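Local coordinates for aminoglycoside N(3)-acetyltransferase (Streptomyces griseus, PDB 7LAP), which probably transfers an acetyl group to the 3-amino group of aminoglycoside antibiotics and so gives resistance to them, at residues 184-194 and 243-253; 132-140 and 152-161. All blocks are in the same frame, centred on the assembly; numbering follows the deposited sequence.

Both contacts are partly buried and lie about 12 Å from the centre of the chain, at different places in the fold. Contact 1 packs the turn and helix at 184-194 against helix 244-253, and it is mostly apolar, with Leu-190 as a knob set among side chains of helix 244-253 and a water between the segments. Contact 2 ties the edge strand and loop at 132-140 to the loop at 152-161. Its chemistry is polar and aromatic, with side-chain bonds to backbone carbonyls and an arginine stacked on a tryptophan. Their centres are 21 Å apart, yet they meet at His-161, whose O lies 2.7 Å from His-192 ND1, a probable hydrogen bond.

Contact 1: residues 184-194 and 243-253; sequences RDTMTLLHHAE and DPFAVIVGSML
The Phe-245 ring carries Leu-190 over one face, with CB of Leu-190 3.6 Å from the ring centroid and nearly on its normal, a CH-pi contact. At its edge lie Asp-185 O and Glu-194 OE1, the latter 3.4 Å from Phe-245 CZ. The His-191 ring turns a face to Phe-245 CE2, and the two ring planes stand at 59°, neither stacked nor edge-to-face. In its own plane, His-191 ND1 donates to Glu-194 OE1 at 2.8 Å, which fixes how the imidazole is turned. The other oxygen, Glu-194 OE2, is bonded to Tyr-234 and Ala-231. Helix 189-194 crosses helix 244-253 almost at right angles, and both rest on helix 273-289. Leu-190 is the knob in a hole formed by Phe-245, Ile-248, Val-249 and Met-252. Its CG stands anti to the carbonyl carbon (chi1 -72°), and CD1 comes within 3.7 Å of Val-249 CG2. Val-249 CG2 also meets Met-187 CE. Farther along helix 244-253, Arg-184 CG packs on Val-249 CG1 and its CD reaches Leu-253 CD1. The guanidinium has Ala-246 O over one face and Gly-250 CA at its edge, 3.5 Å from NH1. At the helix start Asp-243 is the N-cap, with OD1 weakly bonded to Phe-245 N. A water can donate to Asp-185 O or Asp-243 OD1, but has more acceptors nearby than protons.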
loop_
_atom_site.group_PDB
_atom_site.type_symbol
_atom_site.label_atom_id
_atom_site.label_comp_id
_atom_site.label_asym_id
_atom_site.label_seq_id
_atom_site.Cartn_x
_atom_site.Cartn_y
_atom_site.Cartn_z
ATOM N N ARG B 184 15.941 5.020 15.752
ATOM C CA ARG B 184 17.196 4.276 15.737
ATOM C C ARG B 184 16.970 2.766 15.706
ATOM O O ARG B 184 17.787 2.031 15.137
ATOM C CB ARG B 184 18.044 4.698 16.941
ATOM C CG ARG B 184 18.650 6.087 16.759
ATOM C CD ARG B 184 19.225 6.643 18.040
ATOM N NE ARG B 184 18.207 6.644 19.080
ATOM C CZ ARG B 184 18.452 6.553 20.381
ATOM N NH1 ARG B 184 19.699 6.464 20.831
ATOM N NH2 ARG B 184 17.438 6.558 21.230
ATOM N N ASP B 185 15.856 2.280 16.253
ATOM C CA ASP B 185 15.681 0.830 16.309
ATOM C C ASP B 185 15.312 0.206 14.970
ATOM O O ASP B 185 15.277 -1.028 14.880
ATOM C CB ASP B 185 14.621 0.455 17.345
ATOM C CG ASP B 185 13.422 1.366 17.299
ATOM O OD1 ASP B 185 12.507 1.095 16.492
ATOM O OD2 ASP B 185 13.414 2.379 18.041
ATOM N N THR B 186 15.050 0.999 13.931
ATOM C CA THR B 186 14.653 0.441 12.647
ATOM C C THR B 186 15.836 0.024 11.785
ATOM O O THR B 186 15.630 -0.432 10.654
ATOM C CB THR B 186 13.772 1.440 11.858
ATOM O OG1 THR B 186 14.548 2.570 11.460
ATOM C CG2 THR B 186 12.639 1.927 12.709
ATOM N N MET B 187 17.068 0.147 12.271
ATOM C CA MET B 187 18.212 -0.169 11.422
ATOM C C MET B 187 18.355 -1.684 11.193
ATOM O O MET B 187 18.997 -2.388 11.980
ATOM C CB MET B 187 19.506 0.397 12.013
ATOM C CG MET B 187 20.641 0.358 11.008
ATOM S SD MET B 187 22.261 0.662 11.727
ATOM C CE MET B 187 22.104 2.440 11.937
ATOM N N THR B 188 17.788 -2.158 10.077
ATOM C CA THR B 188 17.801 -3.572 9.681
ATOM C C THR B 188 19.216 -4.126 9.592
ATOM O O THR B 188 19.456 -5.306 9.884
ATOM C CB THR B 188 17.098 -3.705 8.315
ATOM O OG1 THR B 188 15.684 -3.653 8.506
ATOM C CG2 THR B 188 17.472 -5.006 7.570
ATOM N N LEU B 189 20.159 -3.301 9.139
ATOM C CA LEU B 189 21.529 -3.751 8.958
ATOM C C LEU B 189 22.108 -4.408 10.213
ATOM O O LEU B 189 23.003 -5.243 10.112
ATOM C CB LEU B 189 22.384 -2.562 8.522
ATOM C CG LEU B 189 23.878 -2.853 8.356
ATOM C CD1 LEU B 189 24.096 -3.894 7.267
ATOM C CD2 LEU B 189 24.653 -1.559 8.086
ATOM N N LEU B 190 21.615 -4.055 11.403
ATOM C CA LEU B 190 22.132 -4.681 12.616
ATOM C C LEU B 190 21.683 -6.134 12.772
ATOM O O LEU B 190 22.209 -6.834 13.646
ATOM C CB LEU B 190 21.721 -3.864 13.849
ATOM C CG LEU B 190 22.464 -2.530 13.998
ATOM C CD1 LEU B 190 21.936 -1.713 15.180
ATOM C CD2 LEU B 190 23.959 -2.766 14.131
ATOM N N HIS B 191 20.737 -6.611 11.953
ATOM C CA HIS B 191 20.492 -8.053 11.917
ATOM C C HIS B 191 21.655 -8.789 11.261
ATOM O O HIS B 191 21.929 -9.939 11.603
ATOM C CB HIS B 191 19.197 -8.369 11.164
ATOM C CG HIS B 191 17.958 -7.988 11.910
ATOM N ND1 HIS B 191 17.743 -8.327 13.230
ATOM C CD2 HIS B 191 16.868 -7.286 11.521
ATOM C CE1 HIS B 191 16.577 -7.846 13.625
ATOM N NE2 HIS B 191 16.020 -7.224 12.601
ATOM N N HIS B 192 22.340 -8.146 10.314
ATOM C CA HIS B 192 23.570 -8.709 9.761
ATOM C C HIS B 192 24.654 -8.767 10.824
ATOM O O HIS B 192 25.415 -9.745 10.894
ATOM C CB HIS B 192 24.030 -7.882 8.547
ATOM C CG HIS B 192 25.290 -8.372 7.900
ATOM N ND1 HIS B 192 25.454 -9.675 7.480
ATOM C CD2 HIS B 192 26.446 -7.735 7.596
ATOM C CE1 HIS B 192 26.653 -9.821 6.936
ATOM N NE2 HIS B 192 27.283 -8.663 7.007
ATOM N N ALA B 193 24.724 -7.744 11.681
ATOM C CA ALA B 193 25.633 -7.806 12.826
ATOM C C ALA B 193 25.300 -8.987 13.737
ATOM O O ALA B 193 26.197 -9.723 14.167
ATOM C CB ALA B 193 25.592 -6.492 13.619
ATOM N N GLU B 194 24.019 -9.168 14.070
ATOM C CA GLU B 194 23.631 -10.325 14.879
ATOM C C GLU B 194 24.044 -11.631 14.212
ATOM O O GLU B 194 24.515 -12.561 14.879
ATOM C CB GLU B 194 22.124 -10.314 15.128
ATOM C CG GLU B 194 21.666 -9.250 16.103
ATOM C CD GLU B 194 20.153 -9.250 16.306
ATOM O OE1 GLU B 194 19.392 -9.309 15.302
ATOM O OE2 GLU B 194 19.725 -9.198 17.482
ATOM N N ASP B 243 15.022 -0.681 23.506
ATOM C CA ASP B 243 15.259 -1.579 22.376
ATOM C C ASP B 243 16.754 -1.738 22.140
ATOM O O ASP B 243 17.475 -0.733 22.050
ATOM C CB ASP B 243 14.589 -1.064 21.108
ATOM C CG ASP B 243 14.626 -2.073 19.965
ATOM O OD1 ASP B 243 15.716 -2.316 19.400
ATOM O OD2 ASP B 243 13.557 -2.626 19.626
ATOM N N PRO B 244 17.241 -2.978 22.038
ATOM C CA PRO B 244 18.688 -3.194 21.835
ATOM C C PRO B 244 19.280 -2.431 20.666
ATOM O O PRO B 244 20.320 -1.781 20.836
ATOM C CB PRO B 244 18.784 -4.717 21.641
ATOM C CG PRO B 244 17.614 -5.246 22.436
ATOM C CD PRO B 244 16.504 -4.235 22.235
ATOM N N PHE B 245 18.647 -2.480 19.484
ATOM C CA PHE B 245 19.194 -1.760 18.336
ATOM C C PHE B 245 19.243 -0.259 18.601
ATOM O O PHE B 245 20.168 0.426 18.154
ATOM C CB PHE B 245 18.378 -2.054 17.068
ATOM C CG PHE B 245 18.637 -3.428 16.471
ATOM C CD1 PHE B 245 19.463 -4.342 17.108
ATOM C CD2 PHE B 245 18.044 -3.799 15.274
ATOM C CE1 PHE B 245 19.696 -5.597 16.556
ATOM C CE2 PHE B 245 18.281 -5.042 14.718
ATOM C CZ PHE B 245 19.106 -5.949 15.366
ATOM N N ALA B 246 18.271 0.270 19.346
ATOM C CA ALA B 246 18.311 1.690 19.678
ATOM C C ALA B 246 19.519 2.004 20.546
ATOM O O ALA B 246 20.163 3.045 20.375
ATOM C CB ALA B 246 17.017 2.107 20.377
ATOM N N VAL B 247 19.845 1.109 21.481
ATOM C CA VAL B 247 21.016 1.315 22.331
ATOM C C VAL B 247 22.303 1.211 21.513
ATOM O O VAL B 247 23.203 2.047 21.646
ATOM C CB VAL B 247 20.997 0.322 23.508
ATOM C CG1 VAL B 247 22.262 0.469 24.364
ATOM C CG2 VAL B 247 19.748 0.513 24.326
ATOM N N ILE B 248 22.395 0.212 20.634
ATOM C CA ILE B 248 23.592 0.048 19.803
ATOM C C ILE B 248 23.813 1.282 18.922
ATOM O O ILE B 248 24.926 1.820 18.842
ATOM C CB ILE B 248 23.482 -1.240 18.961
ATOM C CG1 ILE B 248 23.302 -2.472 19.851
ATOM C CG2 ILE B 248 24.711 -1.429 18.074
ATOM C CD1 ILE B 248 23.263 -3.775 19.065
ATOM N N VAL B 249 22.759 1.745 18.239
ATOM C CA VAL B 249 22.901 2.895 17.347
ATOM C C VAL B 249 23.231 4.154 18.137
ATOM O O VAL B 249 24.011 5.007 17.676
ATOM C CB VAL B 249 21.634 3.080 16.487
ATOM C CG1 VAL B 249 21.709 4.384 15.692
ATOM C CG2 VAL B 249 21.464 1.901 15.540
ATOM N N GLY B 250 22.648 4.296 19.329
ATOM C CA GLY B 250 22.999 5.428 20.168
ATOM C C GLY B 250 24.469 5.435 20.552
ATOM O O GLY B 250 25.129 6.480 20.519
ATOM N N SER B 251 25.008 4.264 20.913
ATOM C CA SER B 251 26.436 4.166 21.207
ATOM C C SER B 251 27.264 4.386 19.954
ATOM O O SER B 251 28.336 5.002 20.002
ATOM C CB SER B 251 26.782 2.798 21.796
ATOM O OG SER B 251 25.899 2.458 22.839
ATOM N N MET B 252 26.801 3.837 18.835
ATOM C CA MET B 252 27.439 4.085 17.550
ATOM C C MET B 252 27.599 5.579 17.309
ATOM O O MET B 252 28.700 6.070 17.026
ATOM C CB MET B 252 26.586 3.449 16.454
ATOM C CG MET B 252 27.198 3.400 15.099
ATOM S SD MET B 252 26.027 2.636 13.949
ATOM C CE MET B 252 25.789 0.981 14.628
ATOM N N LEU B 253 26.492 6.314 17.422
ATOM C CA LEU B 253 26.508 7.750 17.177
ATOM C C LEU B 253 27.444 8.461 18.145
ATOM O O LEU B 253 28.211 9.342 17.740
ATOM C CB LEU B 253 25.096 8.314 17.299
ATOM C CG LEU B 253 24.187 7.987 16.116
ATOM C CD1 LEU B 253 22.707 8.103 16.552
ATOM C CD2 LEU B 253 24.509 8.922 14.947
HETATM O O HOH W 1 14.603 -3.028 16.564
#

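Contact 2: residues 132-140 and 152-161; sequences VRSRHPDVS and MDAHPWDDPH
This contact joins the edge of the central mixed sheet, strand 132-133 and the loop after it, to the long loop between helices 148-152 and 166-172. The Arg-135 guanidinium lies flat on Trp-157, planes 10° apart, with CZ 3.9 Å from the centroid of the six-membered ring, a cation-pi stack. Ala-154 CA covers its opposite face. The chain is extended from CG to NE, and NE and NH2 grip His-155 O side-on, at 2.8 Å and 3.1 Å. Both come from one face of that carbonyl, NH2 well above its plane.

The His-136 ring is held at both nitrogens. NE2 donates to Trp-157 O at 2.7 Å, on a lone pair and in the ring plane, while ND1 accepts from Asp-138 N and, weakly, from Val-139 N. His-136 CB sits over the centre of the His-155 ring, a CH-pi contact; with CG anti to the backbone N (chi1 -155°) the imidazole turns its edge to that ring's face. His-155 is pinned in turn: Ser-134 OG bonds ND1 at 2.7 Å, and NE2 donates to Pro-160 O. A water links Arg-135 N, Met-152 O and His-155 N. Apolar packing adds Val-132 CG1 against Met-152 CB and Val-139 CG2 against Pro-160 CB.

Strand 132-133 pairs with strand 141-145. Pro-166 and Leu-167 of helix 166-172 pack beside the 152-161 loop, and the hairpin of strands 204-213 and 216-225 flanks Pro-137, Trp-157 and Pro-160.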
loop_
_atom_site.group_PDB
_atom_site.type_symbol
_atom_site.label_atom_id
_atom_site.label_comp_id
_atom_site.label_asym_id
_atom_site.label_seq_id
_atom_site.Cartn_x
_atom_site.Cartn_y
_atom_site.Cartn_z
ATOM N N VAL B 132 14.102 -3.936 -8.265
ATOM C CA VAL B 132 14.358 -5.379 -8.154
ATOM C C VAL B 132 14.067 -5.809 -6.722
ATOM O O VAL B 132 14.581 -5.202 -5.778
ATOM C CB VAL B 132 15.810 -5.719 -8.521
ATOM C CG1 VAL B 132 16.086 -7.236 -8.351
ATOM C CG2 VAL B 132 16.141 -5.254 -9.953
ATOM N N ARG B 133 13.274 -6.862 -6.556
ATOM C CA ARG B 133 12.906 -7.325 -5.223
ATOM C C ARG B 133 13.542 -8.687 -4.976
ATOM O O ARG B 133 13.490 -9.549 -5.854
ATOM C CB ARG B 133 11.401 -7.441 -5.081
ATOM C CG ARG B 133 11.066 -7.589 -3.614
ATOM C CD ARG B 133 9.844 -8.334 -3.408
ATOM N NE ARG B 133 9.239 -8.152 -2.094
ATOM C CZ ARG B 133 7.927 -8.077 -1.959
ATOM N NH1 ARG B 133 7.187 -8.119 -3.053
ATOM N NH2 ARG B 133 7.375 -7.960 -0.760
ATOM N N SER B 134 14.145 -8.886 -3.797
ATOM C CA SER B 134 14.857 -10.150 -3.589
ATOM C C SER B 134 13.855 -11.281 -3.342
ATOM O O SER B 134 12.667 -11.060 -3.117
ATOM C CB SER B 134 15.888 -10.022 -2.455
ATOM O OG SER B 134 15.326 -10.180 -1.167
ATOM N N ARG B 135 14.336 -12.511 -3.426
ATOM C CA ARG B 135 13.428 -13.640 -3.542
ATOM C C ARG B 135 12.987 -14.186 -2.199
ATOM O O ARG B 135 12.132 -15.085 -2.159
ATOM C CB ARG B 135 14.096 -14.750 -4.372
ATOM C CG ARG B 135 15.285 -15.354 -3.674
ATOM C CD ARG B 135 16.030 -16.426 -4.513
ATOM N NE ARG B 135 17.027 -17.104 -3.693
ATOM C CZ ARG B 135 17.665 -18.229 -4.026
ATOM N NH1 ARG B 135 17.426 -18.828 -5.195
ATOM N NH2 ARG B 135 18.539 -18.763 -3.175
ATOM N N HIS B 136 13.527 -13.671 -1.095
ATOM C CA HIS B 136 13.260 -14.316 0.184
ATOM C C HIS B 136 11.836 -14.024 0.647
ATOM O O HIS B 136 11.419 -12.871 0.621
ATOM C CB HIS B 136 14.240 -13.842 1.255
ATOM C CG HIS B 136 14.408 -14.840 2.352
ATOM N ND1 HIS B 136 13.512 -14.957 3.398
ATOM C CD2 HIS B 136 15.313 -15.831 2.514
ATOM C CE1 HIS B 136 13.883 -15.962 4.172
ATOM N NE2 HIS B 136 14.978 -16.502 3.662
ATOM N N PRO B 137 11.085 -15.037 1.109
ATOM C CA PRO B 137 9.688 -14.799 1.521
ATOM C C PRO B 137 9.548 -14.129 2.852
ATOM O O PRO B 137 8.489 -13.554 3.121
ATOM C CB PRO B 137 9.093 -16.212 1.609
ATOM C CG PRO B 137 10.316 -17.109 1.918
ATOM C CD PRO B 137 11.437 -16.473 1.102
ATOM N N ASP B 138 10.549 -14.210 3.715
ATOM C CA ASP B 138 10.428 -13.591 5.017
ATOM C C ASP B 138 11.122 -12.237 5.125
ATOM O O ASP B 138 10.593 -11.334 5.781
ATOM C CB ASP B 138 10.973 -14.526 6.088
ATOM C CG ASP B 138 10.567 -14.086 7.460
ATOM O OD1 ASP B 138 9.353 -13.953 7.692
ATOM O OD2 ASP B 138 11.447 -13.866 8.301
ATOM N N VAL B 139 12.296 -12.054 4.511
ATOM C CA VAL B 139 13.060 -10.831 4.737
ATOM C C VAL B 139 13.569 -10.253 3.423
ATOM O O VAL B 139 14.699 -9.750 3.355
ATOM C CB VAL B 139 14.220 -11.073 5.721
ATOM C CG1 VAL B 139 13.660 -11.322 7.138
ATOM C CG2 VAL B 139 15.117 -12.252 5.250
ATOM N N SER B 140 12.721 -10.280 2.394
ATOM C CA SER B 140 13.094 -9.733 1.099
ATOM C C SER B 140 13.464 -8.260 1.228
ATOM O O SER B 140 12.960 -7.539 2.083
ATOM C CB SER B 140 11.968 -9.886 0.078
ATOM O OG SER B 140 10.794 -9.200 0.508
ATOM N N MET B 152 20.466 -7.648 -5.009
ATOM C CA MET B 152 19.285 -8.447 -4.683
ATOM C C MET B 152 19.393 -9.903 -5.105
ATOM O O MET B 152 18.569 -10.724 -4.675
ATOM C CB MET B 152 18.064 -7.842 -5.356
ATOM C CG MET B 152 17.770 -6.384 -4.879
ATOM S SD MET B 152 17.327 -6.290 -3.134
ATOM C CE MET B 152 18.872 -5.741 -2.370
ATOM N N ASP B 153 20.356 -10.219 -5.957
ATOM C CA ASP B 153 20.379 -11.493 -6.668
ATOM C C ASP B 153 20.505 -12.663 -5.701
ATOM O O ASP B 153 21.277 -12.609 -4.742
ATOM C CB ASP B 153 21.555 -11.521 -7.653
ATOM C CG ASP B 153 21.570 -12.784 -8.508
ATOM O OD1 ASP B 153 20.561 -13.022 -9.204
ATOM O OD2 ASP B 153 22.579 -13.527 -8.496
ATOM N N ALA B 154 19.730 -13.713 -5.952
ATOM C CA ALA B 154 19.872 -14.988 -5.254
ATOM C C ALA B 154 19.968 -14.813 -3.737
ATOM O O ALA B 154 20.926 -15.253 -3.112
ATOM C CB ALA B 154 21.104 -15.746 -5.780
ATOM N N HIS B 155 18.960 -14.172 -3.141
ATOM C CA HIS B 155 18.936 -14.036 -1.684
ATOM C C HIS B 155 19.058 -15.413 -1.021
ATOM O O HIS B 155 18.241 -16.311 -1.306
ATOM C CB HIS B 155 17.644 -13.364 -1.248
ATOM C CG HIS B 155 17.706 -12.743 0.114
ATOM N ND1 HIS B 155 17.123 -11.526 0.392
ATOM C CD2 HIS B 155 18.261 -13.171 1.277
ATOM C CE1 HIS B 155 17.305 -11.231 1.672
ATOM N NE2 HIS B 155 17.997 -12.211 2.231
ATOM N N PRO B 156 20.048 -15.625 -0.146
ATOM C CA PRO B 156 20.252 -16.958 0.441
ATOM C C PRO B 156 19.054 -17.360 1.272
ATOM O O PRO B 156 18.579 -16.586 2.112
ATOM C CB PRO B 156 21.493 -16.777 1.322
ATOM C CG PRO B 156 22.188 -15.594 0.747
ATOM C CD PRO B 156 21.097 -14.683 0.272
ATOM N N TRP B 157 18.584 -18.591 1.057
ATOM C CA TRP B 157 17.374 -19.051 1.735
ATOM C C TRP B 157 17.567 -19.078 3.248
ATOM O O TRP B 157 16.800 -18.460 4.004
ATOM C CB TRP B 157 16.977 -20.439 1.241
ATOM C CG TRP B 157 16.536 -20.521 -0.194
ATOM C CD1 TRP B 157 16.950 -21.447 -1.135
ATOM C CD2 TRP B 157 15.537 -19.722 -0.833
ATOM N NE1 TRP B 157 16.292 -21.227 -2.329
ATOM C CE2 TRP B 157 15.433 -20.167 -2.168
ATOM C CE3 TRP B 157 14.755 -18.634 -0.419
ATOM C CZ2 TRP B 157 14.555 -19.585 -3.077
ATOM C CZ3 TRP B 157 13.891 -18.061 -1.326
ATOM C CH2 TRP B 157 13.794 -18.539 -2.637
ATOM N N ASP B 158 18.577 -19.806 3.705
ATOM C CA ASP B 158 18.915 -19.943 5.115
ATOM C C ASP B 158 19.999 -18.946 5.481
ATOM O O ASP B 158 20.770 -18.510 4.628
ATOM C CB ASP B 158 19.399 -21.361 5.421
ATOM C CG ASP B 158 18.304 -22.385 5.232
ATOM O OD1 ASP B 158 17.344 -22.342 6.018
ATOM O OD2 ASP B 158 18.409 -23.239 4.324
ATOM N N ASP B 159 20.071 -18.615 6.772
ATOM C CA ASP B 159 20.901 -17.501 7.218
ATOM C C ASP B 159 20.746 -16.308 6.265
ATOM O O ASP B 159 21.740 -15.816 5.716
ATOM C CB ASP B 159 22.369 -17.936 7.328
ATOM C CG ASP B 159 23.162 -17.096 8.349
ATOM O OD1 ASP B 159 22.540 -16.519 9.276
ATOM O OD2 ASP B 159 24.409 -17.013 8.228
ATOM N N PRO B 160 19.526 -15.826 6.021
ATOM C CA PRO B 160 19.352 -14.735 5.048
ATOM C C PRO B 160 19.869 -13.365 5.505
ATOM O O PRO B 160 19.781 -12.405 4.726
ATOM C CB PRO B 160 17.833 -14.691 4.847
ATOM C CG PRO B 160 17.288 -15.091 6.213
ATOM C CD PRO B 160 18.273 -16.146 6.737
ATOM N N HIS B 161 20.372 -13.210 6.730
ATOM C CA HIS B 161 21.058 -11.982 7.135
ATOM C C HIS B 161 22.565 -12.160 7.197
ATOM O O HIS B 161 23.263 -11.262 7.686
ATOM C CB HIS B 161 20.575 -11.494 8.509
ATOM C CG HIS B 161 19.130 -11.136 8.545
ATOM N ND1 HIS B 161 18.169 -11.986 9.050
ATOM C CD2 HIS B 161 18.478 -10.016 8.152
ATOM C CE1 HIS B 161 16.986 -11.401 8.971
ATOM N NE2 HIS B 161 17.147 -10.204 8.435
HETATM O O HOH W 2 16.902 -12.761 -4.662
#